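Local coordinates for protein protease Do-like 1, chloroplastic (Arabidopsis thaliana, PDB 3QO6) that acts as a chloroplast serine protease of the HtrA (Deg) type, required at high temperature and possibly involved in degrading damaged proteins, at residues I107-K111 / N112-P116; F210-P213 / V214-G218. All coordinates share one frame; numbering follows the deposited sequence.

Contact 1 (I107-K111 / N112-P116)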
ATOM      1  N   ILE B 107     -11.071 -42.886   5.890  1.00 80.96           N
ATOM      2  CA  ILE B 107     -11.505 -42.712   7.259  1.00 82.25           C
ATOM      3  C   ILE B 107     -12.180 -44.001   7.699  1.00 86.47           C
ATOM      4  O   ILE B 107     -12.669 -44.787   6.875  1.00 85.67           O
ATOM      5  CB  ILE B 107     -12.494 -41.515   7.447  1.00 79.02           C
ATOM      6  CG1 ILE B 107     -13.762 -41.724   6.628  1.00 74.53           C
ATOM      7  CG2 ILE B 107     -11.806 -40.212   7.094  1.00 77.01           C
ATOM      8  CD1 ILE B 107     -14.886 -40.778   7.006  1.00 70.56           C
ATOM      9  N   ASP B 108     -12.175 -44.206   9.014  1.00 92.33           N
ATOM     10  CA  ASP B 108     -12.758 -45.372   9.669  1.00 95.04           C
ATOM     11  C   ASP B 108     -14.179 -44.994  10.064  1.00 94.31           C
ATOM     12  O   ASP B 108     -14.399 -44.489  11.167  1.00 94.79           O
ATOM     13  CB  ASP B 108     -11.939 -45.691  10.927  1.00 99.12           C
ATOM     14  CG  ASP B 108     -12.412 -46.938  11.642  1.00104.07           C
ATOM     15  OD1 ASP B 108     -12.023 -47.121  12.815  1.00106.51           O
ATOM     16  OD2 ASP B 108     -13.162 -47.739  11.034  1.00107.44           O
ATOM     17  N   ALA B 109     -15.143 -45.229   9.179  1.00 92.56           N
ATOM     18  CA  ALA B 109     -16.517 -44.852   9.499  1.00 93.29           C
ATOM     19  C   ALA B 109     -17.536 -45.921   9.156  1.00 93.05           C
ATOM     20  O   ALA B 109     -17.340 -46.695   8.219  1.00 94.30           O
ATOM     21  CB  ALA B 109     -16.884 -43.545   8.782  1.00 94.56           C
ATOM     22  N   PRO B 110     -18.650 -45.966   9.910  1.00 92.45           N
ATOM     23  CA  PRO B 110     -19.724 -46.945   9.692  1.00 92.10           C
ATOM     24  C   PRO B 110     -20.392 -46.825   8.310  1.00 93.76           C
ATOM     25  O   PRO B 110     -21.046 -45.830   8.004  1.00 93.57           O
ATOM     26  CB  PRO B 110     -20.683 -46.667  10.853  1.00 91.47           C
ATOM     27  CG  PRO B 110     -20.427 -45.214  11.190  1.00 89.24           C
ATOM     28  CD  PRO B 110     -18.941 -45.097  11.069  1.00 89.29           C
ATOM     29  N   LYS B 111     -20.224 -47.853   7.486  1.00 96.43           N
ATOM     30  CA  LYS B 111     -20.773 -47.888   6.127  1.00 98.04           C
ATOM     31  C   LYS B 111     -22.166 -47.281   5.948  1.00 97.18           C
ATOM     32  O   LYS B 111     -22.546 -46.914   4.834  1.00 99.16           O
ATOM     33  CB  LYS B 111     -20.784 -49.333   5.606  1.00100.60           C
ATOM     34  CG  LYS B 111     -19.450 -50.066   5.769  1.00106.33           C
ATOM     35  CD  LYS B 111     -19.543 -51.531   5.341  1.00110.88           C
ATOM     36  CE  LYS B 111     -18.535 -52.413   6.110  1.00116.59           C
ATOM     37  NZ  LYS B 111     -18.802 -52.497   7.593  1.00116.32           N
ATOM     38  N   ASN B 112     -22.926 -47.169   7.032  1.00 96.11           N
ATOM     39  CA  ASN B 112     -24.282 -46.620   6.959  1.00 95.28           C
ATOM     40  C   ASN B 112     -24.301 -45.099   6.811  1.00 90.83           C
ATOM     41  O   ASN B 112     -25.261 -44.542   6.274  1.00 89.61           O
ATOM     42  CB  ASN B 112     -25.108 -47.011   8.206  1.00102.03           C
ATOM     43  CG  ASN B 112     -24.833 -46.104   9.419  1.00106.18           C
ATOM     44  OD1 ASN B 112     -23.758 -46.157  10.023  1.00107.21           O
ATOM     45  ND2 ASN B 112     -25.812 -45.265   9.770  1.00109.47           N
ATOM     46  N   LYS B 113     -23.256 -44.444   7.303  0.50 82.24           N
ATOM     47  CA  LYS B 113     -23.147 -42.999   7.235  0.50 76.87           C
ATOM     48  C   LYS B 113     -22.272 -42.569   6.061  0.50 75.30           C
ATOM     49  O   LYS B 113     -21.647 -41.514   6.094  0.50 72.44           O
ATOM     50  CB  LYS B 113     -22.575 -42.486   8.551  0.50 75.89           C
ATOM     51  CG  LYS B 113     -23.535 -42.633   9.716  0.50 75.17           C
ATOM     52  CD  LYS B 113     -22.866 -42.329  11.046  0.50 76.80           C
ATOM     53  CE  LYS B 113     -21.955 -41.106  10.976  0.50 78.38           C
ATOM     54  NZ  LYS B 113     -21.445 -40.691  12.318  0.50 76.09           N
ATOM     55  N   LEU B 114     -22.251 -43.394   5.018  1.00 75.93           N
ATOM     56  CA  LEU B 114     -21.455 -43.141   3.827  1.00 76.83           C
ATOM     57  C   LEU B 114     -22.199 -43.335   2.505  1.00 79.72           C
ATOM     58  O   LEU B 114     -22.514 -44.465   2.103  1.00 77.05           O
ATOM     59  CB  LEU B 114     -20.209 -44.042   3.805  1.00 75.86           C
ATOM     60  CG  LEU B 114     -19.099 -43.795   4.830  1.00 77.42           C
ATOM     61  CD1 LEU B 114     -18.011 -44.839   4.676  1.00 78.30           C
ATOM     62  CD2 LEU B 114     -18.504 -42.410   4.637  1.00 80.16           C
ATOM     63  N   ARG B 115     -22.464 -42.221   1.820  1.00 80.15           N
ATOM     64  CA  ARG B 115     -23.127 -42.269   0.525  1.00 79.28           C
ATOM     65  C   ARG B 115     -22.084 -41.928  -0.520  1.00 79.25           C
ATOM     66  O   ARG B 115     -21.522 -40.844  -0.508  1.00 79.64           O
ATOM     67  CB  ARG B 115     -24.270 -41.250   0.459  1.00 79.97           C
ATOM     68  CG  ARG B 115     -25.017 -41.204  -0.887  1.00 78.30           C
ATOM     69  CD  ARG B 115     -26.165 -40.170  -0.888  1.00 78.13           C
ATOM     70  NE  ARG B 115     -26.948 -40.171  -2.127  1.00 78.98           N
ATOM     71  CZ  ARG B 115     -26.600 -39.526  -3.243  1.00 78.91           C
ATOM     72  NH1 ARG B 115     -25.482 -38.818  -3.280  1.00 75.74           N
ATOM     73  NH2 ARG B 115     -27.360 -39.598  -4.333  1.00 76.62           N
ATOM     74  N   PRO B 116     -21.754 -42.875  -1.403  1.00 80.91           N
ATOM     75  CA  PRO B 116     -20.752 -42.491  -2.405  1.00 80.33           C
ATOM     76  C   PRO B 116     -21.502 -41.747  -3.535  1.00 79.03           C
ATOM     77  O   PRO B 116     -22.538 -42.238  -3.999  1.00 77.61           O
ATOM     78  CB  PRO B 116     -20.158 -43.846  -2.833  1.00 79.91           C
ATOM     79  CG  PRO B 116     -21.309 -44.788  -2.666  1.00 78.86           C
ATOM     80  CD  PRO B 116     -21.958 -44.338  -1.371  1.00 80.30           C
TER
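Lys-113 leaves its backbone with CG anti to the carbonyl carbon (chi1 -69°), and the extended chi2 (171°) then puts its CD 3.8 Å from CG of Pro-110. The aliphatic part of the lysine thus lies obliquely against the proline ring. A bend at chi3 acts beyond CD, on CE and NZ, and NZ hydrogen-bonds Thr-87 OG1. Between the two residues the chain makes a beta turn of type I character in the loop from strand 102-107 to strand 130-135, with Lys-111 and Asn-112 at its corners. The turn is closed by Lys-113 N donating to Pro-110 O, 2.7 Å long and fairly straight at 163°, the donor somewhat tilted from the carbonyl plane. Leu-114 points back toward the incoming chain. Its CD1 lies 4.5 Å from Ala-109 CB, a loose apolar contact. Leu-114 also packs on Leu-83 and on Val-59 of strand 47-61. Phe-89 of strand 88-97 touches Ala-109, Pro-110 and Lys-113; both strands belong to the first barrel. Lys-62 NZ bonds the carbonyl oxygens of both Lys-111 and Leu-114. A buried leucine thus ties the loop to the barrel, while one main-chain bond and a lysine with a polar partner shape its surface turn.

Contact 2 (F210-P213 / V214-G218)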
ATOM      1  N   PHE B 210     -13.294 -23.330 -12.253  1.00 56.90           N
ATOM      2  CA  PHE B 210     -12.877 -24.563 -12.900  1.00 52.43           C
ATOM      3  C   PHE B 210     -13.003 -25.857 -12.080  1.00 56.07           C
ATOM      4  O   PHE B 210     -12.828 -25.865 -10.871  1.00 57.73           O
ATOM      5  CB  PHE B 210     -11.450 -24.391 -13.342  1.00 49.74           C
ATOM      6  CG  PHE B 210     -11.202 -23.101 -14.093  1.00 54.69           C
ATOM      7  CD1 PHE B 210     -10.612 -22.014 -13.457  1.00 48.62           C
ATOM      8  CD2 PHE B 210     -11.467 -23.011 -15.465  1.00 48.09           C
ATOM      9  CE1 PHE B 210     -10.269 -20.857 -14.186  1.00 52.60           C
ATOM     10  CE2 PHE B 210     -11.127 -21.876 -16.187  1.00 50.63           C
ATOM     11  CZ  PHE B 210     -10.519 -20.792 -15.552  1.00 49.19           C
ATOM     12  N   SER B 211     -13.335 -26.950 -12.754  1.00 57.92           N
ATOM     13  CA  SER B 211     -13.448 -28.253 -12.106  1.00 58.93           C
ATOM     14  C   SER B 211     -12.631 -29.269 -12.902  1.00 58.79           C
ATOM     15  O   SER B 211     -12.616 -29.223 -14.148  1.00 56.57           O
ATOM     16  CB  SER B 211     -14.893 -28.705 -12.072  1.00 58.32           C
ATOM     17  OG  SER B 211     -15.664 -27.781 -11.347  1.00 64.04           O
ATOM     18  N   ILE B 212     -11.935 -30.159 -12.193  1.00 55.48           N
ATOM     19  CA  ILE B 212     -11.155 -31.193 -12.870  1.00 56.97           C
ATOM     20  C   ILE B 212     -12.271 -32.144 -13.301  1.00 55.17           C
ATOM     21  O   ILE B 212     -13.127 -32.502 -12.475  1.00 54.32           O
ATOM     22  CB  ILE B 212     -10.192 -31.967 -11.909  1.00 60.84           C
ATOM     23  CG1 ILE B 212      -9.186 -31.026 -11.229  1.00 57.62           C
ATOM     24  CG2 ILE B 212      -9.426 -33.004 -12.709  1.00 61.30           C
ATOM     25  CD1 ILE B 212      -8.326 -30.271 -12.199  1.00 57.88           C
ATOM     26  N   PRO B 213     -12.295 -32.546 -14.589  1.00 54.78           N
ATOM     27  CA  PRO B 213     -13.349 -33.449 -15.064  1.00 55.07           C
ATOM     28  C   PRO B 213     -13.312 -34.839 -14.439  1.00 57.22           C
ATOM     29  O   PRO B 213     -12.259 -35.457 -14.271  1.00 58.43           O
ATOM     30  CB  PRO B 213     -13.140 -33.467 -16.569  1.00 54.08           C
ATOM     31  CG  PRO B 213     -11.637 -33.280 -16.698  1.00 55.80           C
ATOM     32  CD  PRO B 213     -11.301 -32.269 -15.648  1.00 56.25           C
ATOM     33  N   VAL B 214     -14.494 -35.313 -14.093  1.00 58.02           N
ATOM     34  CA  VAL B 214     -14.676 -36.607 -13.477  1.00 61.37           C
ATOM     35  C   VAL B 214     -13.941 -37.758 -14.159  1.00 64.79           C
ATOM     36  O   VAL B 214     -13.372 -38.621 -13.491  1.00 67.85           O
ATOM     37  CB  VAL B 214     -16.175 -36.928 -13.411  1.00 59.84           C
ATOM     38  CG1 VAL B 214     -16.730 -37.047 -14.810  1.00 54.15           C
ATOM     39  CG2 VAL B 214     -16.414 -38.165 -12.576  1.00 59.81           C
ATOM     40  N   ASP B 215     -13.945 -37.781 -15.483  1.00 64.95           N
ATOM     41  CA  ASP B 215     -13.278 -38.857 -16.187  1.00 69.60           C
ATOM     42  C   ASP B 215     -11.805 -38.987 -15.797  1.00 72.42           C
ATOM     43  O   ASP B 215     -11.324 -40.096 -15.517  1.00 73.82           O
ATOM     44  CB  ASP B 215     -13.437 -38.691 -17.706  1.00 67.48           C
ATOM     45  CG  ASP B 215     -14.872 -38.957 -18.168  1.00 72.96           C
ATOM     46  OD1 ASP B 215     -15.756 -39.227 -17.305  1.00 70.52           O
ATOM     47  OD2 ASP B 215     -15.114 -38.897 -19.399  1.00 74.30           O
ATOM     48  N   THR B 216     -11.075 -37.880 -15.744  1.00 72.21           N
ATOM     49  CA  THR B 216      -9.694 -38.039 -15.374  1.00 73.00           C
ATOM     50  C   THR B 216      -9.601 -38.317 -13.864  1.00 73.27           C
ATOM     51  O   THR B 216      -8.652 -38.941 -13.395  1.00 75.35           O
ATOM     52  CB  THR B 216      -8.813 -36.826 -15.874  1.00 72.32           C
ATOM     53  OG1 THR B 216      -8.348 -36.041 -14.778  1.00 71.08           O
ATOM     54  CG2 THR B 216      -9.585 -35.978 -16.843  1.00 70.67           C
ATOM     55  N   VAL B 217     -10.619 -37.923 -13.115  1.00 71.65           N
ATOM     56  CA  VAL B 217     -10.621 -38.143 -11.677  1.00 73.32           C
ATOM     57  C   VAL B 217     -10.731 -39.622 -11.333  1.00 73.84           C
ATOM     58  O   VAL B 217      -9.918 -40.155 -10.582  1.00 71.76           O
ATOM     59  CB  VAL B 217     -11.787 -37.359 -10.999  1.00 73.57           C
ATOM     60  CG1 VAL B 217     -12.054 -37.867  -9.584  1.00 70.44           C
ATOM     61  CG2 VAL B 217     -11.420 -35.907 -10.932  1.00 72.74           C
ATOM     62  N   GLY B 218     -11.742 -40.275 -11.893  1.00 75.08           N
ATOM     63  CA  GLY B 218     -11.968 -41.683 -11.632  1.00 75.93           C
ATOM     64  C   GLY B 218     -10.752 -42.570 -11.836  1.00 79.35           C
ATOM     65  O   GLY B 218     -10.513 -43.478 -11.038  1.00 81.98           O
TER
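Strand 210-213 passes directly into helix 214-218 at Pro-213, which occupies the N-cap position. The axes of the two short segments come within 5.7 Å and their directions differ by 51°. The carbonyl of Pro-213 opens the helix. Its O accepts from Val-217 N at 3.2 Å, with an N-H...O angle of 145° and the donor in the carbonyl plane. Thr-216 N adds a weak bond to the same oxygen, 3.1 Å long. One residue further on, Gly-218 N bonds to Val-214 O.

The proline ring meets Thr-216 obliquely, with Pro-213 CG 3.4 Å from Thr-216 CG2. Ile-212 holds CG2 anti to its own backbone N, which turns this branch toward the helix. There it meets Val-217 CG2 at 3.9 Å, the two side chains crossing at about a right angle. Ile-212 CG2 also lies 3.8 Å from Thr-216 OG1. Chi1 of Thr-216 is 111°, away from a staggered position, so the fine placing of both OG1 and CG2 is uncertain. CG1 of Val-217 is anti to its backbone N, which leaves CG2 anti to the carbonyl carbon. Val-217 CG2 lies 3.5 Å from Pro-213 O, the first acceptor of the helix.

Asp-215 turns to the loop beside the helix, where its carboxylate takes the backbone N-H of Ser-122 and, more weakly, that of Ala-123. This is the passage from the last strand of the second barrel into the helix after it, as in the chymotrypsin-like fold of the S1 family. The strand lies between strands 168-171 and 191-198, bonded antiparallel to each. Val-217 packs on Ile-194 and Val-214 on Leu-191, so the start of helix 214-227 is laid against strand 191-198. At the far end, Phe-210 touches Leu-140 of a neighbouring subunit.

In the fold
Contacts 1 and 2 both belong to the serine protease region but to different sheets. Residues 107-116 run from the end of strand 102-107, the last strand of the six-stranded barrel in chain order, into the loop after it. Residues 210-218 join the second sheet to helix 214-227. Contact 1 comes first in the chain. The two centres are about 23 Å apart and the nearest atoms about 11 Å, so they do not touch. Contact 1 is a surface turn away from the predicted charge relay system. Contact 2 is buried and much closer to it. The side chain of Ile-212 lies about 5 Å from that of Asp-101 and about 8 Å from that of His-71.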